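Local coordinates for protein uncharacterized hth-type transcriptional regulator YYBR (Bacillus subtilis, PDB 4A5N) that probably binds DNA as a dimeric, redox-sensing transcription activator of the MarR/DUF24 type, here in its reduced form, at residues Ser14-Glu17 against Phe18-Val22; Pro50-Gln54 against Arg55-Leu59; Arg91-Glu94 against Pro95-Leu98. The protein carries 1 engineered substitution. All blocks are in the same frame, centred on the assembly; numbering follows the deposited sequence.

How the contacts relate
Read from the N terminus, the three contacts follow one another along the chain without nesting or crossing, and each joins residues three to five positions apart at the first turn of a helix. Contact 1 opens helix 15-23, contact 2 passes from the loop after helix 42-48 into helix 54-66, and contact 3 leads from the turn after helix 88-91 into helix 94-115. Contacts 1 and 3 meet where Thr19 CG2 packs on Leu93 CD2 at 4.0 Å, and both also touch the second subunit. Contact 2 stands apart, its centre about 23 Å from the centres of the others, at the start of the probable recognition helix.

Contact 1: residues Ser14-Glu17 against Phe18-Val22; sequences SPVE and FTLDV. Engineered in segment 14-17: Ser14 (natural residue Cys).
Glu17 and Phe18 follow each other in the first turn of helix 15-23, an N-capped helix start, with Glu17 CB close to Phe18 N, and with Leu20 they bury most of the surface in this contact. Glu17 has its CG anti to the carbonyl carbon (chi1 -57°), and a bend about CB-CG swings the carboxylate toward the following turn, where OE1 lies 3.6 Å from Leu20 CD1. The two side chains run past each other at a slant, so a methyl borders one carboxylate oxygen while the other, OE2, accepts a hydrogen bond from the backbone N of Ile30 of the second subunit. Leu20 also leans on the preceding turn, its CG 3.6 Å from Val16 O, the oxygen that takes its own N-H.

Phe18 is steered differently. Its CG lies anti to the backbone N, which carries the ring away from the preceding turn to pack on Leu111 of the second subunit; CB alone remains close, 3.4 Å from Ser14 O. That carbonyl accepts the N-H of Phe18, the first of the i to i+4 bonds that continue through Thr19, Leu20 and Asp21. Thr19 OG1 has its main partner in Met100 O of the second subunit, so this short helix helps to build the dimer interface.

The cap itself is Ser14, an engineered replacement of the natural cysteine: its OG accepts the N-H of Glu17 at 3.1 Å, almost straight at 175°.

Contact 2: residues Pro50-Gln54 against Arg55-Leu59; sequences PSITQ and RMLTL
Arg55 enters helix 54-66 beside Gln54, and only its CB comes near the preceding residues, 3.8 Å from Gln54 C; the guanidinium leads away from them. Next comes Met56, whose N-H is capped by Thr53. It points at Thr53 OG1 over 3.2 Å with an angle of 163°, a bond made possible because that hydroxyl oxygen sits between the backbone N and the carbonyl carbon of Thr53 (chi1 74°). The same oxygen touches Met56 CB, while Met56 CG rests 3.8 Å from Ile52 CG1, the two side chains meeting at about a right angle before the methionine bends about CB-CG and CG-SD.

Leu57 starts its side chain toward the loop. Its N-H is taken up by Thr53 O at 3.0 Å, nearly along the C=O axis, and Ile52 CD1 presses on the leucine backbone, 3.5 Å from CA, as well as on its CB. Ile52, just before the cap, and Leu57 thus form a hydrophobic staple, and Ile52 also meets Met56. Were Ile52 cut back to an alanine, a gap would probably open beside Leu57 CA and Met56 CG, leaving the methionine freer to shift. At Thr58 the N-H bonds to Gln54 O at 3.0 Å, and OG1 lies 3.1 Å from the same oxygen. Leu59 continues the helix through its N-H to Arg55 O.

Helices 42-48 and 54-66 form the helix-turn-helix pair of this HxlR-type, MarR-like regulator, the latter probably being the DNA-recognition helix. Around its start, Leu57 packs on Phe42 and Phe45 of helix 42-48, which Thr58 and Gln54 also touch through Phe42 and Arg46, while Ile52 and Met56 lean on Trp27 in the loop before helix 28-35.

Contact 3: residues Arg91-Glu94 against Pro95-Leu98; sequences RTLE and PIVL
Glu94 and Leu98 lie side by side and point the same way, one turn apart at the start of helix 94-115. The glutamate is extended, with CG anti to the backbone N (chi1 168°), which sends the carboxylate out along the leucine; OE2 ends 4.0 Å from Leu98 CD1. Leu98 also folds over the backbone, its CG 3.5 Å from Glu94 O, and the N-H of Leu98 reaches that oxygen at 2.8 Å. Pro95 meets the glutamate quite otherwise, its ring standing at about a right angle to the side chain, with CD 3.5 Å from Glu94 CB.

The other carboxylate oxygen, OE1, faces Arg91. Arg91 NH1 forms a salt bridge with Glu94 OE1 at 3.0 Å, meeting it on the syn side, and the oxygen lies at the guanidinium edge, only 9° out of its plane. NH1 also donates to Ile36 O, its stronger partner, so the arginine ties the turn to the loop after helix 28-35.

Proline has no N-H to offer, and the next donor, Ile96 N, gives its proton to a water, 2.9 Å away, which in turn donates to Thr92 O. The N-H of Val97 meets Leu93 O at an angle of 169°. Leu93 and Val97 both pack on Phe32 of helix 28-35, and Leu93 and Ile96 reach Trp103 of the second subunit.

A type I beta turn from Arg91 to Glu94, closed by Glu94 N to Arg91 O, thus redirects the chain from helix 88-91 into the long C-terminal helix, whose proline-bearing first turn adjoins the dimer interface of this MarR-like fold.

Contact 1: residues Ser14-Glu17 against Phe18-Val22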
loop_
_atom_site.group_PDB
_atom_site.type_symbol
_atom_site.label_atom_id
_atom_site.label_comp_id
_atom_site.label_asym_id
_atom_site.label_seq_id
_atom_site.Cartn_x
_atom_site.Cartn_y
_atom_site.Cartn_z
ATOM N N SER B 14 -8.906 2.206 -10.199
ATOM C CA SER B 14 -7.487 1.929 -10.402
ATOM C C SER B 14 -7.113 0.555 -9.853
ATOM O O SER B 14 -7.405 0.268 -8.704
ATOM C CB SER B 14 -6.615 2.977 -9.692
ATOM O OG SER B 14 -5.340 2.425 -9.367
ATOM N N PRO B 15 -6.453 -0.291 -10.665
ATOM C CA PRO B 15 -5.984 -1.580 -10.102
ATOM C C PRO B 15 -4.897 -1.468 -9.018
ATOM O O PRO B 15 -4.818 -2.352 -8.161
ATOM C CB PRO B 15 -5.523 -2.369 -11.330
ATOM C CG PRO B 15 -5.229 -1.347 -12.370
ATOM C CD PRO B 15 -6.026 -0.101 -12.063
ATOM N N VAL B 16 -4.108 -0.381 -9.028
ATOM C CA VAL B 16 -3.125 -0.109 -7.963
ATOM C C VAL B 16 -3.837 0.177 -6.633
ATOM O O VAL B 16 -3.524 -0.432 -5.583
ATOM C CB VAL B 16 -2.238 1.095 -8.310
ATOM C CG1 VAL B 16 -1.233 1.351 -7.199
ATOM C CG2 VAL B 16 -1.481 0.867 -9.604
ATOM N N GLU B 17 -4.835 1.038 -6.681
ATOM C CA GLU B 17 -5.629 1.318 -5.478
ATOM C C GLU B 17 -6.443 0.065 -5.036
ATOM O O GLU B 17 -6.670 -0.157 -3.852
ATOM C CB GLU B 17 -6.533 2.530 -5.707
ATOM C CG GLU B 17 -5.824 3.833 -6.114
ATOM C CD GLU B 17 -4.739 4.284 -5.127
ATOM O OE1 GLU B 17 -4.705 3.740 -4.003
ATOM O OE2 GLU B 17 -3.948 5.198 -5.461
ATOM N N PHE B 18 -6.875 -0.745 -5.999
ATOM C CA PHE B 18 -7.609 -1.994 -5.693
ATOM C C PHE B 18 -6.707 -2.924 -4.841
ATOM O O PHE B 18 -7.138 -3.469 -3.807
ATOM C CB PHE B 18 -8.057 -2.660 -7.010
ATOM C CG PHE B 18 -8.889 -3.882 -6.818
ATOM C CD1 PHE B 18 -10.269 -3.786 -6.710
ATOM C CD2 PHE B 18 -8.298 -5.135 -6.733
ATOM C CE1 PHE B 18 -11.054 -4.914 -6.517
ATOM C CE2 PHE B 18 -9.067 -6.262 -6.529
ATOM C CZ PHE B 18 -10.447 -6.153 -6.433
ATOM N N THR B 19 -5.441 -3.052 -5.245
ATOM C CA THR B 19 -4.501 -3.842 -4.470
ATOM C C THR B 19 -4.195 -3.257 -3.099
ATOM O O THR B 19 -4.158 -3.990 -2.112
ATOM C CB THR B 19 -3.214 -4.082 -5.242
ATOM O OG1 THR B 19 -3.556 -4.681 -6.490
ATOM C CG2 THR B 19 -2.290 -4.985 -4.463
ATOM N N LEU B 20 -3.982 -1.953 -3.041
ATOM C CA LEU B 20 -3.695 -1.289 -1.775
ATOM C C LEU B 20 -4.881 -1.376 -0.793
ATOM O O LEU B 20 -4.683 -1.393 0.423
ATOM C CB LEU B 20 -3.304 0.147 -2.024
ATOM C CG LEU B 20 -1.888 0.444 -2.469
ATOM C CD1 LEU B 20 -1.788 1.901 -2.902
ATOM C CD2 LEU B 20 -0.856 0.182 -1.370
ATOM N N ASP B 21 -6.103 -1.477 -1.308
ATOM C CA ASP B 21 -7.292 -1.659 -0.447
ATOM C C ASP B 21 -7.307 -3.054 0.215
ATOM O O ASP B 21 -7.857 -3.233 1.295
ATOM C CB ASP B 21 -8.567 -1.431 -1.251
ATOM C CG ASP B 21 -9.758 -1.109 -0.383
ATOM O OD1 ASP B 21 -9.617 -0.292 0.574
ATOM O OD2 ASP B 21 -10.850 -1.655 -0.671
ATOM N N VAL B 22 -6.666 -4.032 -0.416
ATOM C CA VAL B 22 -6.593 -5.364 0.167
ATOM C C VAL B 22 -5.479 -5.496 1.212
ATOM O O VAL B 22 -5.667 -6.169 2.234
ATOM C CB VAL B 22 -6.427 -6.440 -0.920
ATOM C CG1 VAL B 22 -6.543 -7.839 -0.305
ATOM C CG2 VAL B 22 -7.484 -6.254 -2.000
#

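Contact 2: residues Pro50-Gln54 against Arg55-Leu59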
loop_
_atom_site.group_PDB
_atom_site.type_symbol
_atom_site.label_atom_id
_atom_site.label_comp_id
_atom_site.label_asym_id
_atom_site.label_seq_id
_atom_site.Cartn_x
_atom_site.Cartn_y
_atom_site.Cartn_z
ATOM N N PRO B 50 2.150 -4.680 19.803
ATOM C CA PRO B 50 1.593 -4.298 21.103
ATOM C C PRO B 50 0.706 -3.050 21.106
ATOM O O PRO B 50 -0.100 -2.913 21.990
ATOM C CB PRO B 50 2.841 -4.068 21.993
ATOM C CG PRO B 50 3.974 -3.949 21.038
ATOM C CD PRO B 50 3.611 -4.790 19.856
ATOM N N SER B 51 0.805 -2.168 20.119
ATOM C CA SER B 51 -0.143 -1.063 20.070
ATOM C C SER B 51 -1.492 -1.396 19.380
ATOM O O SER B 51 -2.404 -0.577 19.463
ATOM C CB SER B 51 0.502 0.192 19.458
ATOM O OG SER B 51 0.884 -0.029 18.111
ATOM N N ILE B 52 -1.657 -2.554 18.716
ATOM C CA ILE B 52 -2.993 -2.886 18.141
ATOM C C ILE B 52 -3.935 -3.179 19.334
ATOM O O ILE B 52 -3.481 -3.652 20.412
ATOM C CB ILE B 52 -2.942 -3.970 16.981
ATOM C CG1 ILE B 52 -4.151 -3.834 16.034
ATOM C CG2 ILE B 52 -2.894 -5.384 17.513
ATOM C CD1 ILE B 52 -4.135 -4.764 14.806
ATOM N N THR B 53 -5.206 -2.777 19.225
ATOM C CA THR B 53 -6.204 -3.135 20.247
ATOM C C THR B 53 -6.778 -4.451 19.780
ATOM O O THR B 53 -6.702 -4.754 18.603
ATOM C CB THR B 53 -7.366 -2.122 20.405
ATOM O OG1 THR B 53 -8.267 -2.237 19.298
ATOM C CG2 THR B 53 -6.864 -0.666 20.550
ATOM N N GLN B 54 -7.352 -5.228 20.688
ATOM C CA GLN B 54 -7.892 -6.548 20.315
ATOM C C GLN B 54 -9.077 -6.455 19.317
ATOM O O GLN B 54 -9.169 -7.264 18.385
ATOM C CB GLN B 54 -8.259 -7.341 21.565
ATOM C CG GLN B 54 -7.073 -7.664 22.457
ATOM C CD GLN B 54 -7.474 -8.548 23.616
ATOM O OE1 GLN B 54 -7.955 -9.656 23.402
ATOM N NE2 GLN B 54 -7.285 -8.065 24.851
ATOM N N ARG B 55 -9.956 -5.456 19.465
ATOM C CA ARG B 55 -11.038 -5.244 18.471
ATOM C C ARG B 55 -10.529 -4.911 17.064
ATOM O O ARG B 55 -11.048 -5.419 16.068
ATOM C CB ARG B 55 -12.031 -4.143 18.904
ATOM C CG ARG B 55 -13.429 -4.343 18.316
ATOM C CD ARG B 55 -14.457 -3.291 18.773
ATOM N NE ARG B 55 -15.255 -3.675 19.952
ATOM C CZ ARG B 55 -16.243 -4.576 19.976
ATOM N NH1 ARG B 55 -16.581 -5.279 18.894
ATOM N NH2 ARG B 55 -16.890 -4.799 21.116
ATOM N N MET B 56 -9.518 -4.058 16.984
ATOM C CA MET B 56 -8.913 -3.694 15.709
ATOM C C MET B 56 -8.204 -4.906 15.069
ATOM O O MET B 56 -8.334 -5.119 13.888
ATOM C CB MET B 56 -7.932 -2.534 15.887
ATOM C CG MET B 56 -7.241 -2.105 14.594
ATOM S SD MET B 56 -8.426 -1.531 13.363
ATOM C CE MET B 56 -8.714 0.142 13.945
ATOM N N LEU B 57 -7.474 -5.690 15.854
ATOM C CA LEU B 57 -6.861 -6.915 15.306
ATOM C C LEU B 57 -7.924 -7.855 14.725
ATOM O O LEU B 57 -7.753 -8.423 13.601
ATOM C CB LEU B 57 -6.030 -7.607 16.395
ATOM C CG LEU B 57 -5.327 -8.922 15.992
ATOM C CD1 LEU B 57 -4.373 -8.648 14.825
ATOM C CD2 LEU B 57 -4.586 -9.592 17.150
ATOM N N THR B 58 -9.017 -8.051 15.470
ATOM C CA THR B 58 -10.085 -8.932 15.001
ATOM C C THR B 58 -10.666 -8.402 13.684
ATOM O O THR B 58 -10.913 -9.159 12.796
ATOM C CB THR B 58 -11.240 -9.061 16.037
ATOM O OG1 THR B 58 -10.737 -9.656 17.222
ATOM C CG2 THR B 58 -12.402 -9.933 15.488
ATOM N N LEU B 59 -10.883 -7.093 13.589
ATOM C CA LEU B 59 -11.469 -6.458 12.403
ATOM C C LEU B 59 -10.546 -6.583 11.212
ATOM O O LEU B 59 -10.996 -6.981 10.117
ATOM C CB LEU B 59 -11.793 -4.987 12.680
ATOM C CG LEU B 59 -12.429 -4.057 11.629
ATOM C CD1 LEU B 59 -13.532 -4.757 10.823
ATOM C CD2 LEU B 59 -12.983 -2.828 12.360
#

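Contact 3: residues Arg91-Glu94 against Pro95-Leu98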
loop_
_atom_site.group_PDB
_atom_site.type_symbol
_atom_site.label_atom_id
_atom_site.label_comp_id
_atom_site.label_asym_id
_atom_site.label_seq_id
_atom_site.Cartn_x
_atom_site.Cartn_y
_atom_site.Cartn_z
ATOM N N ARG B 91 -1.055 -15.980 -0.715
ATOM C CA ARG B 91 0.351 -16.157 -1.040
ATOM C C ARG B 91 0.738 -15.496 -2.360
ATOM O O ARG B 91 1.916 -15.219 -2.563
ATOM C CB ARG B 91 0.706 -17.653 -1.133
ATOM C CG ARG B 91 0.567 -18.456 0.145
ATOM C CD ARG B 91 1.909 -18.630 0.803
ATOM N NE ARG B 91 1.861 -19.288 2.113
ATOM C CZ ARG B 91 2.814 -19.113 3.023
ATOM N NH1 ARG B 91 3.875 -18.368 2.721
ATOM N NH2 ARG B 91 2.756 -19.711 4.189
ATOM N N THR B 92 -0.222 -15.247 -3.258
ATOM C CA THR B 92 0.082 -14.514 -4.515
ATOM C C THR B 92 0.477 -13.058 -4.280
ATOM O O THR B 92 1.119 -12.470 -5.144
ATOM C CB THR B 92 -1.042 -14.577 -5.600
ATOM O OG1 THR B 92 -2.146 -13.760 -5.229
ATOM C CG2 THR B 92 -1.486 -16.010 -5.797
ATOM N N LEU B 93 0.122 -12.506 -3.114
ATOM C CA LEU B 93 0.596 -11.182 -2.715
ATOM C C LEU B 93 1.932 -11.204 -2.015
ATOM O O LEU B 93 2.502 -10.151 -1.762
ATOM C CB LEU B 93 -0.383 -10.507 -1.721
ATOM C CG LEU B 93 -1.654 -9.856 -2.202
ATOM C CD1 LEU B 93 -2.627 -9.657 -1.047
ATOM C CD2 LEU B 93 -1.439 -8.523 -2.904
ATOM N N GLU B 94 2.479 -12.382 -1.735
ATOM C CA GLU B 94 3.772 -12.462 -1.028
ATOM C C GLU B 94 4.966 -11.720 -1.695
ATOM O O GLU B 94 5.728 -11.016 -0.995
ATOM C CB GLU B 94 4.062 -13.917 -0.619
ATOM C CG GLU B 94 5.481 -14.162 -0.148
ATOM C CD GLU B 94 5.695 -15.590 0.389
ATOM O OE1 GLU B 94 4.697 -16.319 0.629
ATOM O OE2 GLU B 94 6.877 -15.933 0.574
ATOM N N PRO B 95 5.125 -11.818 -3.033
ATOM C CA PRO B 95 6.230 -11.096 -3.683
ATOM C C PRO B 95 6.163 -9.601 -3.513
ATOM O O PRO B 95 7.184 -8.959 -3.221
ATOM C CB PRO B 95 6.092 -11.518 -5.170
ATOM C CG PRO B 95 5.511 -12.899 -5.070
ATOM C CD PRO B 95 4.554 -12.871 -3.918
ATOM N N ILE B 96 4.960 -9.063 -3.615
ATOM C CA ILE B 96 4.743 -7.639 -3.423
ATOM C C ILE B 96 5.066 -7.273 -1.953
ATOM O O ILE B 96 5.799 -6.329 -1.715
ATOM C CB ILE B 96 3.297 -7.226 -3.754
ATOM C CG1 ILE B 96 3.092 -7.151 -5.287
ATOM C CG2 ILE B 96 2.960 -5.902 -3.031
ATOM C CD1 ILE B 96 1.647 -7.160 -5.760
ATOM N N VAL B 97 4.550 -8.059 -1.001
ATOM C CA VAL B 97 4.834 -7.786 0.439
ATOM C C VAL B 97 6.327 -7.880 0.753
ATOM O O VAL B 97 6.869 -6.999 1.414
ATOM C CB VAL B 97 3.969 -8.628 1.390
ATOM C CG1 VAL B 97 4.443 -8.477 2.829
ATOM C CG2 VAL B 97 2.540 -8.187 1.267
ATOM N N LEU B 98 7.021 -8.884 0.215
ATOM C CA LEU B 98 8.453 -8.975 0.437
ATOM C C LEU B 98 9.227 -7.779 -0.194
ATOM O O LEU B 98 10.124 -7.249 0.439
ATOM C CB LEU B 98 9.011 -10.338 0.013
ATOM C CG LEU B 98 8.613 -11.553 0.866
ATOM C CD1 LEU B 98 9.325 -12.790 0.323
ATOM C CD2 LEU B 98 8.922 -11.381 2.347
HETATM O O HOH W 1 2.778 -10.275 -5.102
#